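Local coordinates for pheromone cOB1/lipoprotein, YaeC family (Enterococcus faecalis, PDB 4EF1) that probably binds methionine as the solute-binding lipoprotein of an uptake system, its precursor also being the source of the sex pheromone cOB1, at residues L6-S11 with I53-F58; A80-P85 with Y201-A206. All coordinates share one frame; numbering follows the deposited sequence.

Contact 1 of 2, residues L6-S11 with I53-F58; sequences LKVGAS and IDANYF. With MSE (selenomethionine), chain C.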
loop_
_atom_site.group_PDB
_atom_site.type_symbol
_atom_site.label_atom_id
_atom_site.label_comp_id
_atom_site.label_asym_id
_atom_site.label_seq_id
_atom_site.Cartn_x
_atom_site.Cartn_y
_atom_site.Cartn_z
ATOM N N LEU A 6 -9.789 13.439 -16.948
ATOM C CA LEU A 6 -8.800 12.419 -16.545
ATOM C C LEU A 6 -9.485 11.565 -15.493
ATOM O O LEU A 6 -9.823 12.048 -14.398
ATOM C CB LEU A 6 -7.495 13.026 -16.023
ATOM C CG LEU A 6 -6.361 12.020 -15.701
ATOM C CD1 LEU A 6 -5.863 11.277 -16.926
ATOM C CD2 LEU A 6 -5.203 12.728 -15.025
ATOM N N LYS A 7 -9.761 10.315 -15.849
ATOM C CA LYS A 7 -10.453 9.385 -14.943
ATOM C C LYS A 7 -9.448 8.548 -14.186
ATOM O O LYS A 7 -8.724 7.752 -14.817
ATOM C CB LYS A 7 -11.406 8.472 -15.709
ATOM C CG LYS A 7 -12.755 9.088 -16.039
ATOM C CD LYS A 7 -13.672 8.092 -16.747
ATOM C CE LYS A 7 -15.045 8.693 -16.984
ATOM N NZ LYS A 7 -15.689 8.177 -18.220
ATOM N N VAL A 8 -9.410 8.679 -12.856
ATOM C CA VAL A 8 -8.438 7.922 -12.033
ATOM C C VAL A 8 -9.136 6.934 -11.069
ATOM O O VAL A 8 -10.080 7.302 -10.345
ATOM C CB VAL A 8 -7.492 8.867 -11.279
ATOM C CG1 VAL A 8 -6.387 8.070 -10.630
ATOM C CG2 VAL A 8 -6.894 9.928 -12.234
ATOM N N GLY A 9 -8.723 5.672 -11.082
ATOM C CA GLY A 9 -9.272 4.669 -10.153
ATOM C C GLY A 9 -8.406 4.655 -8.915
ATOM O O GLY A 9 -7.170 4.767 -9.023
ATOM N N ALA A 10 -9.028 4.510 -7.741
ATOM C CA ALA A 10 -8.278 4.630 -6.468
ATOM C C ALA A 10 -8.902 3.858 -5.324
ATOM O O ALA A 10 -10.091 3.637 -5.330
ATOM C CB ALA A 10 -8.192 6.091 -6.077
ATOM N N SER A 11 -8.081 3.547 -4.297
ATOM C CA SER A 11 -8.558 2.983 -3.068
ATOM C C SER A 11 -9.319 4.128 -2.379
ATOM O O SER A 11 -8.960 5.294 -2.618
ATOM C CB SER A 11 -7.428 2.515 -2.185
ATOM O OG SER A 11 -6.673 1.423 -2.744
ATOM N N ILE A 53 -10.963 3.296 -16.713
ATOM C CA ILE A 53 -10.220 4.423 -16.145
ATOM C C ILE A 53 -8.959 4.718 -17.027
ATOM O O ILE A 53 -8.462 3.847 -17.735
ATOM C CB ILE A 53 -9.839 4.145 -14.662
ATOM C CG1 ILE A 53 -8.960 2.892 -14.537
ATOM C CG2 ILE A 53 -11.125 3.969 -13.818
ATOM C CD1 ILE A 53 -8.651 2.393 -13.137
ATOM N N ASP A 54 -8.461 5.948 -16.955
ATOM C CA ASP A 54 -7.256 6.376 -17.687
ATOM C C ASP A 54 -5.964 6.171 -16.876
ATOM O O ASP A 54 -4.864 6.082 -17.446
ATOM C CB ASP A 54 -7.361 7.858 -18.004
ATOM C CG ASP A 54 -8.619 8.211 -18.774
ATOM O OD1 ASP A 54 -9.019 7.421 -19.646
ATOM O OD2 ASP A 54 -9.209 9.277 -18.479
ATOM N N ALA A 55 -6.103 6.083 -15.555
ATOM C CA ALA A 55 -4.955 5.922 -14.646
ATOM C C ALA A 55 -5.449 5.232 -13.378
ATOM O O ALA A 55 -6.675 5.199 -13.106
ATOM C CB ALA A 55 -4.363 7.275 -14.288
ATOM N N ASN A 56 -4.526 4.687 -12.610
ATOM C CA ASN A 56 -4.881 4.243 -11.267
ATOM C C ASN A 56 -3.871 4.715 -10.225
ATOM O O ASN A 56 -2.734 5.124 -10.533
ATOM C CB ASN A 56 -5.298 2.756 -11.203
ATOM C CG ASN A 56 -4.147 1.789 -11.444
ATOM O OD1 ASN A 56 -2.999 1.992 -10.973
ATOM N ND2 ASN A 56 -4.459 0.699 -12.124
ATOM N N TYR A 57 -4.345 4.727 -8.988
ATOM C CA TYR A 57 -3.619 5.209 -7.840
ATOM C C TYR A 57 -4.016 4.337 -6.627
ATOM O O TYR A 57 -4.977 4.635 -5.906
ATOM C CB TYR A 57 -4.016 6.676 -7.605
ATOM C CG TYR A 57 -3.338 7.362 -6.422
ATOM C CD1 TYR A 57 -2.031 7.038 -5.995
ATOM C CD2 TYR A 57 -3.999 8.392 -5.746
ATOM C CE1 TYR A 57 -1.419 7.721 -4.915
ATOM C CE2 TYR A 57 -3.406 9.059 -4.685
ATOM C CZ TYR A 57 -2.137 8.733 -4.256
ATOM O OH TYR A 57 -1.630 9.472 -3.209
ATOM N N PHE A 58 -3.249 3.267 -6.409
ATOM C CA PHE A 58 -3.533 2.309 -5.330
ATOM C C PHE A 58 -2.356 1.387 -4.970
ATOM O O PHE A 58 -2.356 0.818 -3.883
ATOM C CB PHE A 58 -4.777 1.446 -5.694
ATOM C CG PHE A 58 -4.445 0.252 -6.533
ATOM C CD1 PHE A 58 -4.207 0.390 -7.888
ATOM C CD2 PHE A 58 -4.387 -1.005 -5.971
ATOM C CE1 PHE A 58 -3.894 -0.702 -8.654
ATOM C CE2 PHE A 58 -4.062 -2.110 -6.738
ATOM C CZ PHE A 58 -3.823 -1.958 -8.078
HETATM N N MSE C 301 -1.865 1.145 -0.213
HETATM C CA MSE C 301 -1.163 -0.196 -0.106
HETATM C C MSE C 301 0.165 -0.115 0.652
HETATM O O MSE C 301 0.950 0.817 0.419
HETATM O OXT MSE C 301 0.501 -1.031 1.450
HETATM C CB MSE C 301 -0.964 -0.848 -1.474
HETATM C CG MSE C 301 -0.416 -2.280 -1.446
HETATM SE SE MSE C 301 0.049 -2.868 -3.218
HETATM C CE MSE C 301 -1.766 -2.997 -4.027
HETATM O O HOH W 1 -4.164 0.949 -1.725
#
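Strands 4-10 and 55-60 pair in parallel through Val8-Ala55, Gly9-Asn56 and Ala10-Tyr57, in the mixed sheet of one lobe of a periplasmic-binding-protein fold, and the C-terminal end of the pair opens onto the ligand pocket. The chain between them runs through helix 12-28, strand 31-37 and helix 43-50, two successive beta-alpha-beta crossovers that put 31-37 on the far flank of 4-10. At the start of the pairing three bonds hold the backbone of Lys7. Its N gives a nearly straight bond to Asp54 OD2 (2.9 Å, 172°), reaching the carboxylate on its anti side and well out of its plane, while its O takes two donors, Asp54 N at 2.8 Å and the more distant Ala55 N. Further along, Gly9 N bonds to Ala55 O and Gly9 O receives Tyr57 N at 2.8 Å. Gly9 leaves room over its CA for Ile53 CD1, which sits 3.8 Å away; chi1 of 60° places Ile53 CG1 between its backbone N and carbonyl carbon, and the extended chi2 carries the methyl on to the glycine. Val8, Ala10, Ala55 and Tyr57 share the other face, where Val8 CG1 packs on Tyr57 CB and helix 12-28 covers the valine and alanine. At the pocket end Ser11 OG rests 3.5 Å from Phe58 CB, and selenomethionine CE approaches the phenyl ring obliquely. One water ties this end together, donating to Ser11 OG (2.7 Å) and Phe58 O and accepting from the ligand's amino N at 2.8 Å.

Contact 2 of 2, residues A80-P85 with Y201-A206; sequences AIHLEP and YANIIA. With MSE (selenomethionine), chain C.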
loop_
_atom_site.group_PDB
_atom_site.type_symbol
_atom_site.label_atom_id
_atom_site.label_comp_id
_atom_site.label_asym_id
_atom_site.label_seq_id
_atom_site.Cartn_x
_atom_site.Cartn_y
_atom_site.Cartn_z
ATOM N N ALA A 80 5.873 7.886 -8.192
ATOM C CA ALA A 80 5.501 7.613 -6.800
ATOM C C ALA A 80 4.926 8.890 -6.182
ATOM O O ALA A 80 5.475 10.000 -6.379
ATOM C CB ALA A 80 6.709 7.187 -6.008
ATOM N N ILE A 81 3.909 8.712 -5.363
ATOM C CA ILE A 81 3.227 9.822 -4.692
ATOM C C ILE A 81 3.354 9.794 -3.161
ATOM O O ILE A 81 3.575 10.817 -2.533
ATOM C CB ILE A 81 1.772 9.845 -5.069
ATOM C CG1 ILE A 81 1.577 9.863 -6.573
ATOM C CG2 ILE A 81 1.070 11.047 -4.426
ATOM C CD1 ILE A 81 2.236 10.989 -7.347
ATOM N N HIS A 82 3.240 8.620 -2.557
ATOM C CA HIS A 82 3.287 8.486 -1.093
ATOM C C HIS A 82 3.586 7.097 -0.599
ATOM O O HIS A 82 3.365 6.143 -1.300
ATOM C CB HIS A 82 1.963 8.938 -0.483
ATOM C CG HIS A 82 0.839 7.925 -0.600
ATOM N ND1 HIS A 82 -0.064 7.957 -1.587
ATOM C CD2 HIS A 82 0.467 6.885 0.235
ATOM C CE1 HIS A 82 -0.956 7.011 -1.410
ATOM N NE2 HIS A 82 -0.622 6.323 -0.294
ATOM N N LEU A 83 3.995 7.012 0.676
ATOM C CA LEU A 83 4.298 5.758 1.401
ATOM C C LEU A 83 3.239 5.527 2.487
ATOM O O LEU A 83 2.677 6.499 3.085
ATOM C CB LEU A 83 5.651 5.875 2.130
ATOM C CG LEU A 83 6.867 6.470 1.436
ATOM C CD1 LEU A 83 8.118 6.449 2.314
ATOM C CD2 LEU A 83 7.107 5.742 0.119
ATOM N N GLU A 84 2.985 4.248 2.766
ATOM C CA GLU A 84 2.089 3.823 3.844
ATOM C C GLU A 84 2.816 2.760 4.704
ATOM O O GLU A 84 2.625 1.549 4.476
ATOM C CB GLU A 84 0.846 3.165 3.241
ATOM C CG GLU A 84 -0.028 4.095 2.482
ATOM C CD GLU A 84 -1.280 3.419 1.938
ATOM O OE1 GLU A 84 -1.647 2.239 2.312
ATOM O OE2 GLU A 84 -1.888 4.110 1.109
ATOM N N PRO A 85 3.646 3.209 5.666
ATOM C CA PRO A 85 4.335 2.279 6.567
ATOM C C PRO A 85 3.311 1.324 7.146
ATOM O O PRO A 85 2.309 1.764 7.744
ATOM C CB PRO A 85 4.938 3.205 7.639
ATOM C CG PRO A 85 5.065 4.521 6.959
ATOM C CD PRO A 85 3.874 4.603 6.063
ATOM N N TYR A 201 8.100 0.814 -1.068
ATOM C CA TYR A 201 6.660 0.609 -1.146
ATOM C C TYR A 201 5.860 1.899 -1.377
ATOM O O TYR A 201 4.714 1.973 -0.996
ATOM C CB TYR A 201 6.162 -0.144 0.111
ATOM C CG TYR A 201 6.878 -1.452 0.201
ATOM C CD1 TYR A 201 6.574 -2.490 -0.678
ATOM C CD2 TYR A 201 7.991 -1.613 1.075
ATOM C CE1 TYR A 201 7.323 -3.664 -0.669
ATOM C CE2 TYR A 201 8.691 -2.790 1.114
ATOM C CZ TYR A 201 8.354 -3.811 0.250
ATOM O OH TYR A 201 9.072 -4.939 0.280
ATOM N N ALA A 202 6.444 2.862 -2.067
ATOM C CA ALA A 202 5.720 4.099 -2.448
ATOM C C ALA A 202 4.569 3.711 -3.395
ATOM O O ALA A 202 4.724 2.858 -4.270
ATOM C CB ALA A 202 6.670 5.128 -3.120
ATOM N N ASN A 203 3.418 4.299 -3.163
ATOM C CA ASN A 203 2.250 4.098 -3.997
ATOM C C ASN A 203 2.358 5.020 -5.212
ATOM O O ASN A 203 2.686 6.205 -5.065
ATOM C CB ASN A 203 0.968 4.368 -3.229
ATOM C CG ASN A 203 0.587 3.229 -2.294
ATOM O OD1 ASN A 203 -0.602 2.967 -2.048
ATOM N ND2 ASN A 203 1.609 2.534 -1.764
ATOM N N ILE A 204 2.000 4.491 -6.385
ATOM C CA ILE A 204 2.232 5.180 -7.645
ATOM C C ILE A 204 0.966 5.505 -8.439
ATOM O O ILE A 204 -0.132 4.969 -8.191
ATOM C CB ILE A 204 3.155 4.352 -8.601
ATOM C CG1 ILE A 204 2.472 3.055 -9.091
ATOM C CG2 ILE A 204 4.512 4.064 -8.001
ATOM C CD1 ILE A 204 3.332 2.252 -10.043
ATOM N N ILE A 205 1.159 6.369 -9.431
ATOM C CA ILE A 205 0.162 6.566 -10.482
ATOM C C ILE A 205 0.622 5.636 -11.585
ATOM O O ILE A 205 1.743 5.734 -12.014
ATOM C CB ILE A 205 0.116 7.985 -11.028
ATOM C CG1 ILE A 205 -0.261 8.972 -9.920
ATOM C CG2 ILE A 205 -0.861 8.086 -12.202
ATOM C CD1 ILE A 205 -1.644 8.749 -9.347
ATOM N N ALA A 206 -0.273 4.780 -12.068
ATOM C CA ALA A 206 0.052 3.859 -13.179
ATOM C C ALA A 206 -0.876 4.182 -14.350
ATOM O O ALA A 206 -2.009 4.487 -14.140
ATOM C CB ALA A 206 -0.121 2.414 -12.729
HETATM N N MSE C 301 -1.865 1.145 -0.213
HETATM C CA MSE C 301 -1.163 -0.196 -0.106
HETATM C C MSE C 301 0.165 -0.115 0.652
HETATM O O MSE C 301 0.950 0.817 0.419
HETATM O OXT MSE C 301 0.501 -1.031 1.450
HETATM C CB MSE C 301 -0.964 -0.848 -1.474
HETATM C CG MSE C 301 -0.416 -2.280 -1.446
HETATM SE SE MSE C 301 0.049 -2.868 -3.218
HETATM C CE MSE C 301 -1.766 -2.997 -4.027
HETATM O O HOH W 2 3.256 1.773 1.237
#
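Ala80 CB and Ala202 CB meet at 3.5 Å, and on the other side of the Ala202 methyl Leu83 CD2 presses in at 3.3 Å, a tight carbon contact. Ile204 CG2 lies against Ala80 CA, while Ile81 CG1 and Ile205 CG1 touch where the two isoleucine chains slant across each other, with Val221 and Leu224 of helix 215-225 packed against both. Two short, straight backbone bonds hold the strands: Ile81 N to Asn203 O, and Asn203 N to His82 O at 2.6 Å. Ile81 and His82 thus both face Asn203, a classic beta bulge in an antiparallel pair, and the shift in register puts the His82 and Asn203 side chains on the same face, where Asn203 reaches the ligand. Asn203 CB lies over one face of the imidazole, a CH-pi contact 3.9 Å from the ring centroid. His82 is held at both nitrogens: ND1 pairs with Tyr57 OH, and NE2 donates to Glu84 OE2 (2.9 Å, 168°), with the carboxylate oxygen almost in the ring plane. This grip helps to fix the rotation of the carboxylate, which Glu84 presents on a chain extended beyond CG (chi2 -178°). Its other oxygen, OE1, takes the amino N of selenomethionine at 2.8 Å, and its charge would suit an ammonium group there. Asn203 clasps the ligand with both ends of its amide: OD1 accepts from the same ligand N, with His15 as a second partner, and ND2 donates to the ligand O at 2.9 Å. Arg116 and Asn176 also bind the ligand. A water that accepts from Glu84 N lies 2.6 Å from the ligand O and close to Tyr201 O.

How the contacts relate
Both contacts are largely buried in one six-stranded mixed sheet, where strands 55-60 and 203-208 run side by side, probably hydrogen-bonded through Asn56 O and Ala206 N. Contact 2 lies nearer the centre of the chain; contact 1 is farther out, and Lys7 takes it to the surface. Contact 1 is parallel and held mostly by backbone bonds with one aspartate at its start, whereas contact 2 is antiparallel, bulged, and places polar side chains toward the pocket. A tyrosine of contact 1 also reaches the histidine of contact 2. Both contacts reach the ligand amino group, 6-11/53-58 through a water and 80-85/201-206 directly.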